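Local coordinates for putative 4-hydroxybenzoyl-CoA thioesterase (Geobacillus stearothermophilus, PDB 2OIW), which probably hydrolyses acyl-CoA thioesters as a member of the hotdog-fold thioesterases, at residues I78-E90 / C99-F111. Residues are numbered along the deposited sequence; the frame is centred on the assembly and turned at random. Where two conformers were deposited one is given.
Sequences IERIGNTSLTIYE and CAKGRSVYVNFNF
Arg103 reaches over the strand 85-90 and grips the carboxylate of Glu79 side-on. Arg103 NE donates to Glu79 OE1 at 2.7 Å, and Arg103 NH2 bonds Glu79 OE2 at the same distance. Both oxygens are met on their syn sides and lie close to the guanidinium plane, but the two flat groups are turned 36° apart. Glu79 sits in a classic beta bulge, where its N and that of Arg80 both donate to Thr87 O. Its CG is anti to the backbone N (chi1 -172°), and the extended chain brings the carboxylate to Arg103. Tyr89 CD1 lies over one face of the guanidinium, 3.9 Å from Arg103 CZ, with the ring and guanidinium planes 53° apart. The Tyr89 hydroxyl hydrogen-bonds with Glu91, and its ring meets Trp132 edge-to-face.

Strands 85-90 and 99-110 form an antiparallel hairpin of the hotdog sheet, paired from Ser85-Val107 to Glu90-Gly102. The opposite face carries Leu86, Ile88 and Tyr106, against the helix 36-42. Leu86 CD2 packs on Tyr106 CB at 3.4 Å, and Ile88 CD1 reaches Tyr106 CD1 at 3.8 Å. On this face Ser104 OG donates to Glu90 OE2 at 2.9 Å, from above the carboxylate plane. Arg35 forms a salt bridge with the same oxygen of Glu90, a buried residue.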
# COMPACT_ATOMS: atom_id res chain seq x y z
N ILE A 78 5.74 22.50 -11.80
CA ILE A 78 5.90 23.43 -10.70
C ILE A 78 4.93 24.60 -10.87
O ILE A 78 5.03 25.34 -11.85
CB ILE A 78 7.37 23.95 -10.64
CG1 ILE A 78 8.37 22.78 -10.48
CG2 ILE A 78 7.54 25.04 -9.53
CD1 ILE A 78 8.19 22.01 -9.17
N GLU A 79 3.99 24.77 -9.94
CA GLU A 79 3.09 25.93 -10.02
C GLU A 79 3.65 27.18 -9.33
O GLU A 79 3.39 28.31 -9.76
CB GLU A 79 1.71 25.61 -9.44
CG GLU A 79 0.71 26.72 -9.70
CD GLU A 79 -0.64 26.51 -9.02
OE1 GLU A 79 -0.68 26.04 -7.86
OE2 GLU A 79 -1.67 26.86 -9.66
N ARG A 80 4.41 27.00 -8.26
CA ARG A 80 5.07 28.12 -7.60
C ARG A 80 6.38 27.65 -7.01
O ARG A 80 6.45 26.60 -6.38
CB ARG A 80 4.16 28.71 -6.51
CG ARG A 80 4.63 30.03 -5.94
CD ARG A 80 3.86 30.29 -4.67
NE ARG A 80 3.74 31.72 -4.41
CZ ARG A 80 4.61 32.41 -3.69
NH1 ARG A 80 5.66 31.80 -3.16
NH2 ARG A 80 4.43 33.71 -3.50
N ILE A 81 7.44 28.42 -7.23
CA ILE A 81 8.70 28.22 -6.50
C ILE A 81 8.73 29.26 -5.39
O ILE A 81 8.82 30.45 -5.66
CB ILE A 81 9.95 28.39 -7.42
CG1 ILE A 81 9.81 27.52 -8.68
CG2 ILE A 81 11.23 28.03 -6.64
CD1 ILE A 81 10.82 27.78 -9.82
N GLY A 82 8.61 28.82 -4.14
CA GLY A 82 8.60 29.75 -3.03
C GLY A 82 10.02 29.98 -2.52
O GLY A 82 10.98 29.73 -3.22
N ASN A 83 10.15 30.43 -1.28
CA ASN A 83 11.47 30.63 -0.70
C ASN A 83 12.08 29.31 -0.27
O ASN A 83 13.14 28.94 -0.75
CB ASN A 83 11.42 31.63 0.46
CG ASN A 83 12.79 32.03 0.94
OD1 ASN A 83 13.72 32.22 0.15
ND2 ASN A 83 12.93 32.19 2.25
N THR A 84 11.39 28.60 0.63
CA THR A 84 11.86 27.32 1.16
C THR A 84 10.92 26.20 0.73
O THR A 84 11.10 25.04 1.12
CB THR A 84 11.87 27.32 2.71
OG1 THR A 84 10.52 27.37 3.18
CG2 THR A 84 12.64 28.51 3.25
N SER A 85 9.89 26.57 -0.04
CA SER A 85 8.86 25.63 -0.48
C SER A 85 8.63 25.64 -1.96
O SER A 85 9.12 26.52 -2.67
CB SER A 85 7.52 25.87 0.26
OG SER A 85 7.05 27.18 0.04
N LEU A 86 7.91 24.65 -2.44
CA LEU A 86 7.46 24.69 -3.81
C LEU A 86 6.09 24.06 -3.87
O LEU A 86 5.76 23.20 -3.07
CB LEU A 86 8.49 24.04 -4.76
CG LEU A 86 8.58 22.54 -5.05
CD1 LEU A 86 9.95 22.22 -5.68
CD2 LEU A 86 8.41 21.72 -3.81
N THR A 87 5.27 24.56 -4.77
CA THR A 87 3.90 24.09 -4.92
C THR A 87 3.87 23.43 -6.28
O THR A 87 4.15 24.07 -7.33
CB THR A 87 2.92 25.25 -4.85
OG1 THR A 87 3.12 25.95 -3.61
CG2 THR A 87 1.49 24.77 -4.96
N ILE A 88 3.55 22.14 -6.25
CA ILE A 88 3.48 21.31 -7.41
C ILE A 88 2.05 21.25 -7.95
O ILE A 88 1.10 21.10 -7.17
CB ILE A 88 3.94 19.91 -7.03
CG1 ILE A 88 5.45 19.89 -6.68
CG2 ILE A 88 3.56 18.89 -8.07
CD1 ILE A 88 5.86 18.63 -5.95
N TYR A 89 1.91 21.36 -9.26
CA TYR A 89 0.65 21.04 -9.91
C TYR A 89 0.82 19.71 -10.65
O TYR A 89 1.85 19.49 -11.28
CB TYR A 89 0.18 22.17 -10.85
CG TYR A 89 -1.13 21.81 -11.50
CD1 TYR A 89 -2.31 21.82 -10.77
CD2 TYR A 89 -1.17 21.38 -12.83
CE1 TYR A 89 -3.52 21.45 -11.36
CE2 TYR A 89 -2.35 21.01 -13.41
CZ TYR A 89 -3.52 21.05 -12.68
OH TYR A 89 -4.69 20.67 -13.27
N GLU A 90 -0.17 18.83 -10.59
CA GLU A 90 -0.01 17.48 -11.15
C GLU A 90 -1.34 16.92 -11.64
O GLU A 90 -2.42 17.26 -11.11
CB GLU A 90 0.65 16.54 -10.11
CG GLU A 90 0.04 16.67 -8.70
CD GLU A 90 1.01 16.43 -7.55
OE1 GLU A 90 2.14 15.92 -7.77
OE2 GLU A 90 0.60 16.76 -6.39
N CYS A 99 -8.03 12.33 -15.37
CA CYS A 99 -8.84 11.61 -14.41
C CYS A 99 -8.64 12.12 -13.00
O CYS A 99 -9.50 11.88 -12.16
CB CYS A 99 -8.57 10.11 -14.48
SG CYS A 99 -9.07 9.38 -16.07
N ALA A 100 -7.50 12.75 -12.73
CA ALA A 100 -7.20 13.27 -11.39
C ALA A 100 -6.33 14.50 -11.51
O ALA A 100 -5.43 14.53 -12.35
CB ALA A 100 -6.49 12.23 -10.53
N LYS A 101 -6.64 15.52 -10.71
CA LYS A 101 -5.85 16.74 -10.68
C LYS A 101 -5.43 16.98 -9.24
O LYS A 101 -6.24 16.79 -8.34
CB LYS A 101 -6.68 17.92 -11.17
CG LYS A 101 -7.20 17.75 -12.59
CD LYS A 101 -7.92 19.02 -13.06
CE LYS A 101 -9.22 19.24 -12.30
NZ LYS A 101 -10.16 20.13 -13.05
N GLY A 102 -4.18 17.39 -9.03
CA GLY A 102 -3.67 17.52 -7.69
C GLY A 102 -2.80 18.75 -7.55
O GLY A 102 -2.24 19.26 -8.53
N ARG A 103 -2.68 19.20 -6.32
CA ARG A 103 -1.66 20.16 -5.93
C ARG A 103 -1.01 19.68 -4.64
O ARG A 103 -1.69 19.13 -3.75
CB ARG A 103 -2.32 21.52 -5.67
CG ARG A 103 -2.02 22.60 -6.68
CD ARG A 103 -2.83 23.84 -6.40
NE ARG A 103 -2.93 24.64 -7.63
CZ ARG A 103 -3.93 24.56 -8.52
NH1 ARG A 103 -4.93 23.71 -8.33
NH2 ARG A 103 -3.91 25.35 -9.60
N SER A 104 0.29 19.92 -4.53
CA SER A 104 1.02 19.60 -3.30
C SER A 104 2.08 20.65 -3.00
O SER A 104 2.67 21.26 -3.91
CB SER A 104 1.65 18.21 -3.36
OG SER A 104 2.39 18.05 -4.56
N VAL A 105 2.29 20.88 -1.71
CA VAL A 105 3.29 21.86 -1.27
C VAL A 105 4.31 21.08 -0.45
O VAL A 105 3.95 20.32 0.45
CB VAL A 105 2.63 22.98 -0.42
CG1 VAL A 105 3.66 24.07 -0.02
CG2 VAL A 105 1.40 23.60 -1.13
N TYR A 106 5.57 21.25 -0.80
CA TYR A 106 6.69 20.59 -0.14
C TYR A 106 7.60 21.67 0.43
O TYR A 106 7.67 22.76 -0.11
CB TYR A 106 7.46 19.80 -1.18
CG TYR A 106 6.99 18.37 -1.37
CD1 TYR A 106 5.93 18.08 -2.22
CD2 TYR A 106 7.61 17.31 -0.70
CE1 TYR A 106 5.49 16.75 -2.38
CE2 TYR A 106 7.17 15.98 -0.87
CZ TYR A 106 6.12 15.71 -1.71
OH TYR A 106 5.67 14.41 -1.84
N VAL A 107 8.27 21.37 1.53
CA VAL A 107 9.30 22.26 2.05
C VAL A 107 10.65 21.58 1.89
O VAL A 107 10.78 20.37 2.12
CB VAL A 107 9.02 22.71 3.52
CG1 VAL A 107 9.01 21.54 4.49
CG2 VAL A 107 10.03 23.77 3.96
N ASN A 108 11.64 22.34 1.44
CA ASN A 108 13.05 21.90 1.42
C ASN A 108 13.58 22.00 2.85
O ASN A 108 13.89 23.10 3.33
CB ASN A 108 13.88 22.79 0.47
CG ASN A 108 15.40 22.55 0.60
OD1 ASN A 108 15.88 21.41 0.72
ND2 ASN A 108 16.16 23.63 0.56
N PHE A 109 13.66 20.87 3.54
CA PHE A 109 14.10 20.84 4.91
C PHE A 109 15.54 20.34 5.02
O PHE A 109 15.87 19.22 4.61
CB PHE A 109 13.15 20.04 5.81
CG PHE A 109 13.33 20.33 7.26
CD1 PHE A 109 12.68 21.40 7.85
CD2 PHE A 109 14.21 19.57 8.03
CE1 PHE A 109 12.89 21.73 9.20
CE2 PHE A 109 14.42 19.86 9.38
CZ PHE A 109 13.75 20.94 9.97
N ASN A 110 16.40 21.19 5.58
CA ASN A 110 17.78 20.81 5.89
C ASN A 110 17.84 20.17 7.28
O ASN A 110 17.78 20.86 8.31
CB ASN A 110 18.72 22.03 5.78
CG ASN A 110 20.21 21.64 5.70
OD1 ASN A 110 20.71 20.80 6.46
ND2 ASN A 110 20.92 22.28 4.78
N PHE A 111 17.96 18.85 7.26
CA PHE A 111 17.99 18.06 8.48
C PHE A 111 19.32 18.29 9.21
O PHE A 111 19.35 18.30 10.45
CB PHE A 111 17.74 16.58 8.16
CG PHE A 111 16.29 16.25 7.79
CD1 PHE A 111 15.31 16.11 8.79
CD2 PHE A 111 15.91 16.06 6.47
CE1 PHE A 111 13.98 15.79 8.46
CE2 PHE A 111 14.58 15.74 6.12
CZ PHE A 111 13.62 15.60 7.12